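Long-range contacts in CRISPR-associated endonuclease Cas12b (Alicyclobacillus acidoterrestris, PDB 5U31), which cleaves target DNA with its RuvC nuclease domain, guided by an sgRNA and directed by a protospacer adjacent motif: residues H534-H539 with Q987-D992; T893-F898 with S991-S996. The protein carries 3 engineered substitutions. One frame throughout, in Å; residues are numbered along the deposited sequence.

Contact 1: H534-H539 with Q987-D992; sequences HRAFVH and QRLWSD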
loop_
_atom_site.group_PDB
_atom_site.type_symbol
_atom_site.label_atom_id
_atom_site.label_comp_id
_atom_site.label_asym_id
_atom_site.label_seq_id
_atom_site.Cartn_x
_atom_site.Cartn_y
_atom_site.Cartn_z
ATOM N N HIS A 534 -5.540 -4.181 13.767
ATOM C CA HIS A 534 -4.991 -4.047 15.119
ATOM C C HIS A 534 -5.715 -2.969 15.919
ATOM O O HIS A 534 -5.089 -2.175 16.623
ATOM C CB HIS A 534 -3.488 -3.767 15.077
ATOM C CG HIS A 534 -2.668 -4.939 14.638
ATOM N ND1 HIS A 534 -3.016 -5.730 13.564
ATOM C CD2 HIS A 534 -1.512 -5.451 15.125
ATOM C CE1 HIS A 534 -2.111 -6.681 13.410
ATOM N NE2 HIS A 534 -1.188 -6.533 14.344
ATOM N N ARG A 535 -7.042 -2.934 15.809
ATOM C CA ARG A 535 -7.819 -1.930 16.523
ATOM C C ARG A 535 -7.576 -2.059 18.019
ATOM O O ARG A 535 -7.795 -3.123 18.605
ATOM C CB ARG A 535 -9.305 -2.068 16.189
ATOM C CG ARG A 535 -9.667 -1.480 14.825
ATOM C CD ARG A 535 -11.135 -1.670 14.453
ATOM N NE ARG A 535 -11.402 -2.992 13.892
ATOM C CZ ARG A 535 -12.163 -3.918 14.470
ATOM N NH1 ARG A 535 -12.341 -5.093 13.878
ATOM N NH2 ARG A 535 -12.756 -3.668 15.633
ATOM N N ALA A 536 -7.092 -0.977 18.625
ATOM C CA ALA A 536 -6.643 -1.001 20.009
ATOM C C ALA A 536 -7.808 -0.773 20.958
ATOM O O ALA A 536 -8.622 0.135 20.755
ATOM C CB ALA A 536 -5.570 0.060 20.238
ATOM N N PHE A 537 -7.879 -1.599 21.999
ATOM C CA PHE A 537 -8.857 -1.449 23.065
ATOM C C PHE A 537 -8.172 -1.725 24.395
ATOM O O PHE A 537 -7.397 -2.677 24.516
ATOM C CB PHE A 537 -10.058 -2.388 22.869
ATOM C CG PHE A 537 -10.946 -2.007 21.713
ATOM C CD1 PHE A 537 -11.897 -1.007 21.851
ATOM C CD2 PHE A 537 -10.836 -2.652 20.490
ATOM C CE1 PHE A 537 -12.714 -0.653 20.793
ATOM C CE2 PHE A 537 -11.654 -2.304 19.429
ATOM C CZ PHE A 537 -12.594 -1.304 19.581
ATOM N N VAL A 538 -8.461 -0.886 25.386
ATOM C CA VAL A 538 -7.801 -0.946 26.686
ATOM C C VAL A 538 -8.631 -1.788 27.644
ATOM O O VAL A 538 -9.843 -1.580 27.782
ATOM C CB VAL A 538 -7.585 0.465 27.256
ATOM C CG1 VAL A 538 -7.207 0.386 28.717
ATOM C CG2 VAL A 538 -6.512 1.187 26.482
ATOM N N HIS A 539 -7.976 -2.731 28.317
ATOM C CA HIS A 539 -8.582 -3.477 29.418
ATOM C C HIS A 539 -8.506 -2.613 30.669
ATOM O O HIS A 539 -7.566 -2.706 31.459
ATOM C CB HIS A 539 -7.874 -4.810 29.622
ATOM C CG HIS A 539 -8.311 -5.881 28.673
ATOM N ND1 HIS A 539 -9.139 -6.915 29.051
ATOM C CD2 HIS A 539 -8.031 -6.081 27.363
ATOM C CE1 HIS A 539 -9.353 -7.705 28.014
ATOM N NE2 HIS A 539 -8.692 -7.222 26.978
ATOM N N GLN A 987 -6.849 10.594 23.445
ATOM C CA GLN A 987 -8.053 10.848 24.228
ATOM C C GLN A 987 -9.127 9.798 23.968
ATOM O O GLN A 987 -9.887 9.449 24.879
ATOM C CB GLN A 987 -8.582 12.251 23.923
ATOM C CG GLN A 987 -9.764 12.684 24.775
ATOM C CD GLN A 987 -11.098 12.279 24.178
ATOM O OE1 GLN A 987 -11.227 12.117 22.961
ATOM N NE2 GLN A 987 -12.100 12.111 25.031
ATOM N N ARG A 988 -9.200 9.280 22.742
ATOM C CA ARG A 988 -10.176 8.244 22.424
ATOM C C ARG A 988 -9.788 6.889 22.995
ATOM O O ARG A 988 -10.664 6.050 23.229
ATOM C CB ARG A 988 -10.347 8.140 20.911
ATOM C CG ARG A 988 -10.882 9.405 20.301
ATOM C CD ARG A 988 -11.099 9.283 18.818
ATOM N NE ARG A 988 -11.761 10.481 18.315
ATOM C CZ ARG A 988 -12.245 10.606 17.088
ATOM N NH1 ARG A 988 -12.144 9.600 16.230
ATOM N NH2 ARG A 988 -12.835 11.735 16.721
ATOM N N LEU A 989 -8.494 6.654 23.216
ATOM C CA LEU A 989 -8.055 5.392 23.801
ATOM C C LEU A 989 -8.557 5.251 25.233
ATOM O O LEU A 989 -9.199 4.254 25.584
ATOM C CB LEU A 989 -6.528 5.307 23.760
ATOM C CG LEU A 989 -5.828 3.965 23.517
ATOM C CD1 LEU A 989 -4.780 3.708 24.585
ATOM C CD2 LEU A 989 -6.813 2.825 23.440
ATOM N N TRP A 990 -8.282 6.251 26.071
ATOM C CA TRP A 990 -8.551 6.164 27.498
ATOM C C TRP A 990 -10.018 6.353 27.850
ATOM O O TRP A 990 -10.384 6.143 29.012
ATOM C CB TRP A 990 -7.713 7.200 28.255
ATOM C CG TRP A 990 -6.260 7.146 27.920
ATOM C CD1 TRP A 990 -5.532 8.103 27.280
ATOM C CD2 TRP A 990 -5.356 6.066 28.189
ATOM N NE1 TRP A 990 -4.226 7.693 27.140
ATOM C CE2 TRP A 990 -4.093 6.445 27.691
ATOM C CE3 TRP A 990 -5.490 4.818 28.808
ATOM C CZ2 TRP A 990 -2.974 5.622 27.790
ATOM C CZ3 TRP A 990 -4.379 4.001 28.903
ATOM C CH2 TRP A 990 -3.139 4.406 28.395
ATOM N N SER A 991 -10.861 6.744 26.897
ATOM C CA SER A 991 -12.271 6.977 27.172
ATOM C C SER A 991 -13.198 6.016 26.445
ATOM O O SER A 991 -14.420 6.175 26.545
ATOM C CB SER A 991 -12.658 8.415 26.802
ATOM O OG SER A 991 -12.626 8.596 25.399
ATOM N N ASP A 992 -12.660 5.034 25.725
ATOM C CA ASP A 992 -13.452 4.096 24.931
ATOM C C ASP A 992 -14.410 4.852 24.011
ATOM O O ASP A 992 -15.629 4.682 24.053
ATOM C CB ASP A 992 -14.214 3.119 25.829
ATOM C CG ASP A 992 -14.495 1.797 25.145
ATOM O OD1 ASP A 992 -14.553 0.767 25.847
ATOM O OD2 ASP A 992 -14.635 1.783 23.904
#

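Contact 2: T893-F898 with S991-S996; sequences TMYAAF and SDFDIS. With nucleotides of chain E.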
loop_
_atom_site.group_PDB
_atom_site.type_symbol
_atom_site.label_atom_id
_atom_site.label_comp_id
_atom_site.label_asym_id
_atom_site.label_seq_id
_atom_site.Cartn_x
_atom_site.Cartn_y
_atom_site.Cartn_z
ATOM N N THR A 893 -4.296 0.665 16.206
ATOM C CA THR A 893 -4.966 1.766 15.535
ATOM C C THR A 893 -6.112 2.283 16.391
ATOM O O THR A 893 -6.614 1.592 17.280
ATOM C CB THR A 893 -5.499 1.344 14.165
ATOM O OG1 THR A 893 -6.374 0.219 14.321
ATOM C CG2 THR A 893 -4.350 0.975 13.238
HETATM N N MSE A 894 -6.513 3.519 16.111
HETATM C CA MSE A 894 -7.673 4.128 16.754
HETATM C C MSE A 894 -8.620 4.710 15.720
HETATM O O MSE A 894 -8.184 5.246 14.700
HETATM C CB MSE A 894 -7.245 5.225 17.729
HETATM C CG MSE A 894 -7.622 4.948 19.171
HETATM SE SE MSE A 894 -9.539 4.803 19.438
HETATM C CE MSE A 894 -9.523 3.563 20.939
ATOM N N TYR A 895 -9.918 4.601 15.999
ATOM C CA TYR A 895 -10.945 5.159 15.130
ATOM C C TYR A 895 -10.696 6.646 14.904
ATOM O O TYR A 895 -10.710 7.440 15.849
ATOM C CB TYR A 895 -12.315 4.925 15.752
ATOM C CG TYR A 895 -13.450 5.255 14.830
ATOM C CD1 TYR A 895 -13.798 4.397 13.798
ATOM C CD2 TYR A 895 -14.171 6.425 14.980
ATOM C CE1 TYR A 895 -14.835 4.695 12.945
ATOM C CE2 TYR A 895 -15.205 6.728 14.133
ATOM C CZ TYR A 895 -15.538 5.862 13.117
ATOM O OH TYR A 895 -16.576 6.161 12.264
ATOM N N ALA A 896 -10.472 7.029 13.648
ATOM C CA ALA A 896 -9.877 8.321 13.335
ATOM C C ALA A 896 -10.866 9.336 12.782
ATOM O O ALA A 896 -10.454 10.444 12.420
ATOM C CB ALA A 896 -8.719 8.138 12.356
ATOM N N ALA A 897 -12.150 8.995 12.696
ATOM C CA ALA A 897 -13.114 9.904 12.088
ATOM C C ALA A 897 -13.247 11.165 12.935
ATOM O O ALA A 897 -13.494 11.091 14.144
ATOM C CB ALA A 897 -14.464 9.216 11.920
ATOM N N PHE A 898 -13.060 12.322 12.298
ATOM C CA PHE A 898 -13.062 13.626 12.948
ATOM C C PHE A 898 -11.935 13.800 13.958
ATOM O O PHE A 898 -12.044 14.637 14.853
ATOM C CB PHE A 898 -14.409 13.907 13.620
ATOM C CG PHE A 898 -15.563 13.874 12.672
ATOM C CD1 PHE A 898 -15.846 14.969 11.873
ATOM C CD2 PHE A 898 -16.363 12.754 12.575
ATOM C CE1 PHE A 898 -16.898 14.945 11.002
ATOM C CE2 PHE A 898 -17.419 12.721 11.701
ATOM C CZ PHE A 898 -17.688 13.818 10.912
ATOM N N SER A 991 -10.861 6.744 26.897
ATOM C CA SER A 991 -12.271 6.977 27.172
ATOM C C SER A 991 -13.198 6.016 26.445
ATOM O O SER A 991 -14.420 6.175 26.545
ATOM C CB SER A 991 -12.658 8.415 26.802
ATOM O OG SER A 991 -12.626 8.596 25.399
ATOM N N ASP A 992 -12.660 5.034 25.725
ATOM C CA ASP A 992 -13.452 4.096 24.931
ATOM C C ASP A 992 -14.410 4.852 24.011
ATOM O O ASP A 992 -15.629 4.682 24.053
ATOM C CB ASP A 992 -14.214 3.119 25.829
ATOM C CG ASP A 992 -14.495 1.797 25.145
ATOM O OD1 ASP A 992 -14.553 0.767 25.847
ATOM O OD2 ASP A 992 -14.635 1.783 23.904
ATOM N N PHE A 993 -13.831 5.712 23.185
ATOM C CA PHE A 993 -14.630 6.605 22.361
ATOM C C PHE A 993 -15.402 5.831 21.301
ATOM O O PHE A 993 -14.894 4.877 20.703
ATOM C CB PHE A 993 -13.728 7.643 21.699
ATOM C CG PHE A 993 -14.412 8.481 20.658
ATOM C CD1 PHE A 993 -15.048 9.659 21.008
ATOM C CD2 PHE A 993 -14.394 8.108 19.323
ATOM C CE1 PHE A 993 -15.665 10.440 20.053
ATOM C CE2 PHE A 993 -15.012 8.883 18.364
ATOM C CZ PHE A 993 -15.646 10.050 18.728
ATOM N N ASP A 994 -16.641 6.256 21.070
ATOM C CA ASP A 994 -17.432 5.791 19.942
ATOM C C ASP A 994 -17.960 7.001 19.187
ATOM O O ASP A 994 -18.339 8.005 19.800
ATOM C CB ASP A 994 -18.594 4.903 20.397
ATOM C CG ASP A 994 -19.156 4.057 19.270
ATOM O OD1 ASP A 994 -18.540 3.021 18.935
ATOM O OD2 ASP A 994 -20.210 4.430 18.713
ATOM N N ILE A 995 -17.982 6.903 17.855
ATOM C CA ILE A 995 -18.489 7.991 17.027
ATOM C C ILE A 995 -19.908 8.393 17.416
ATOM O O ILE A 995 -20.285 9.555 17.240
ATOM C CB ILE A 995 -18.410 7.599 15.531
ATOM C CG1 ILE A 995 -17.723 8.697 14.724
ATOM C CG2 ILE A 995 -19.788 7.314 14.954
ATOM C CD1 ILE A 995 -18.418 10.018 14.789
ATOM N N SER A 996 -20.694 7.470 17.978
ATOM C CA SER A 996 -22.068 7.762 18.362
ATOM C C SER A 996 -22.175 8.847 19.427
ATOM O O SER A 996 -23.279 9.357 19.652
ATOM C CB SER A 996 -22.741 6.488 18.862
ATOM O OG SER A 996 -22.064 5.987 19.997
ATOM P P DT E 3 -16.328 13.544 5.728
ATOM O OP1 DT E 3 -15.252 13.565 4.709
ATOM O OP2 DT E 3 -17.701 13.117 5.373
ATOM O "O5'" DT E 3 -15.856 12.644 6.950
ATOM C "C5'" DT E 3 -15.633 13.238 8.201
ATOM C "C4'" DT E 3 -14.526 12.517 8.928
ATOM O "O4'" DT E 3 -14.709 11.083 8.773
ATOM C "C3'" DT E 3 -13.126 12.829 8.416
ATOM O "O3'" DT E 3 -12.229 12.957 9.517
ATOM C "C2'" DT E 3 -12.797 11.620 7.534
ATOM C "C1'" DT E 3 -13.538 10.496 8.250
ATOM N N1 DT E 3 -13.946 9.350 7.355
ATOM C C2 DT E 3 -13.703 8.048 7.756
ATOM O O2 DT E 3 -13.154 7.759 8.805
ATOM N N3 DT E 3 -14.127 7.088 6.876
ATOM C C4 DT E 3 -14.760 7.287 5.662
ATOM O O4 DT E 3 -15.103 6.353 4.939
ATOM C C5 DT E 3 -14.986 8.674 5.307
ATOM C C7 DT E 3 -15.665 9.023 4.013
ATOM C C6 DT E 3 -14.574 9.622 6.162
ATOM P P DG E 4 -11.095 14.094 9.513
ATOM O OP1 DG E 4 -10.854 14.530 10.901
ATOM O OP2 DG E 4 -11.431 15.095 8.477
ATOM O "O5'" DG E 4 -9.794 13.314 9.037
ATOM C "C5'" DG E 4 -9.242 12.307 9.861
ATOM C "C4'" DG E 4 -8.301 11.444 9.057
ATOM O "O4'" DG E 4 -9.071 10.538 8.243
ATOM C "C3'" DG E 4 -7.438 12.215 8.081
ATOM O "O3'" DG E 4 -6.245 12.625 8.729
ATOM C "C2'" DG E 4 -7.155 11.183 6.997
ATOM C "C1'" DG E 4 -8.419 10.323 7.010
ATOM N N9 DG E 4 -9.351 10.622 5.928
ATOM C C8 DG E 4 -9.537 11.828 5.293
ATOM N N7 DG E 4 -10.446 11.786 4.355
ATOM C C5 DG E 4 -10.890 10.469 4.371
ATOM C C6 DG E 4 -11.871 9.824 3.577
ATOM O O6 DG E 4 -12.563 10.306 2.675
ATOM N N1 DG E 4 -12.010 8.481 3.922
ATOM C C2 DG E 4 -11.290 7.842 4.909
ATOM N N2 DG E 4 -11.559 6.541 5.101
ATOM N N3 DG E 4 -10.372 8.435 5.658
ATOM C C4 DG E 4 -10.223 9.742 5.334
#

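Contact 1: H534-H539 with Q987-D992
Val538 on strand 535-538 packs against Leu989 in the last turn of helix 977-990, in a small buried apolar contact between the first and third RuvC segments of the nuclease domain. The two side chains cross at about a right angle. Val538 meets Leu989 with one methyl: CG2 lies 3.5 Å from Leu989 CD2 and 3.6 Å from CD1, so it sits across the fork of the leucine. With CG1 of Val538 anti to the backbone N (chi1 167°), CG2 lies beside that N and makes the contact. The same methyl approaches Trp990 CZ3 at 4.3 Å, obliquely to the indole. Leu989 CD1 in turn rests over one indole face, toward its rim. Ala536 CB adds a looser contact to Leu989 CD2 at 4.4 Å. Strand 535-538 forms a two-stranded antiparallel hairpin with 527-530, with a G1 beta bulge where His534 and Arg535 both face Val530. The helix packs on the central sheet of the RuvC domain, which has the RNase H-like fold; Leu989 also touches Leu847 and Met894 there. Past the Schellman motif that ends the helix, Asp992 OD2 comes to the edge of the Phe537 ring, 4.4 Å from CE1.

Contact 2: T893-F898 with S991-S996
Phe898, which Ile995 approaches obliquely at CD2, also lays a ring face on the sugar of DNA nucleotide DT3 of chain E. The contact joins the end of strand 890-895, in the central sheet of the RNase H-like RuvC domain, to the loop leading from helix 977-990 into the Nuc-II domain. DT3 C5' lies 3.4 Å above the Phe898 ring plane, offset toward the rim. The backbone holds the same nucleotide: Phe898 N donates to DT3 O3' at 3.0 Å, with an N-H...O angle of 156°. Residues 898-901 bind non-target single-stranded DNA. Ile995 lies between Phe898 and Tyr895. Its CD1 reaches Phe898 CD2 at 4.1 Å, while its CG1 meets the edge of the Tyr895 ring, closest to CE2. Tyr895 has CG anti to its own N (chi1 -170°), which carries the ring out toward the loop. There its CD2 comes to the edge of the Phe993 ring, 4.3 Å from CE2. Arg988 makes a cation-pi contact with Phe993. Ala897 CB touches Ile995 CG1 at 4.3 Å. In the loop Asp994 forms an Asx turn, its OD2 accepting from Ser996 N at 3.2 Å; Ser996 OG donates to the same Asp994 OD2 at 2.7 Å, from the opposite face of the carboxylate plane.

Contacts 1 and 2 have centres 8 Å apart and share Ser991 and Asp992, where helix 977-990 gives way to the loop. Contact 1 holds the end of that helix against strand 535-538, and contact 2 sets the following loop against residues 893-898, whose far end meets the DNA. Arg988 links them: its NH1 is probably hydrogen-bonded to Tyr895 O at 2.6 Å, and its NH2 to Ala897 O at 2.7 Å. Backbone bonds also join Thr893 to His534 and Ala536, so the first segments of the two contacts are paired directly. In contact 2 the Tyr895 side chain is about 8 Å from that of Ala849, an engineered substitution at an active-site position. Contact 1 approaches nucleic acid only to about 7 Å between nearest atoms.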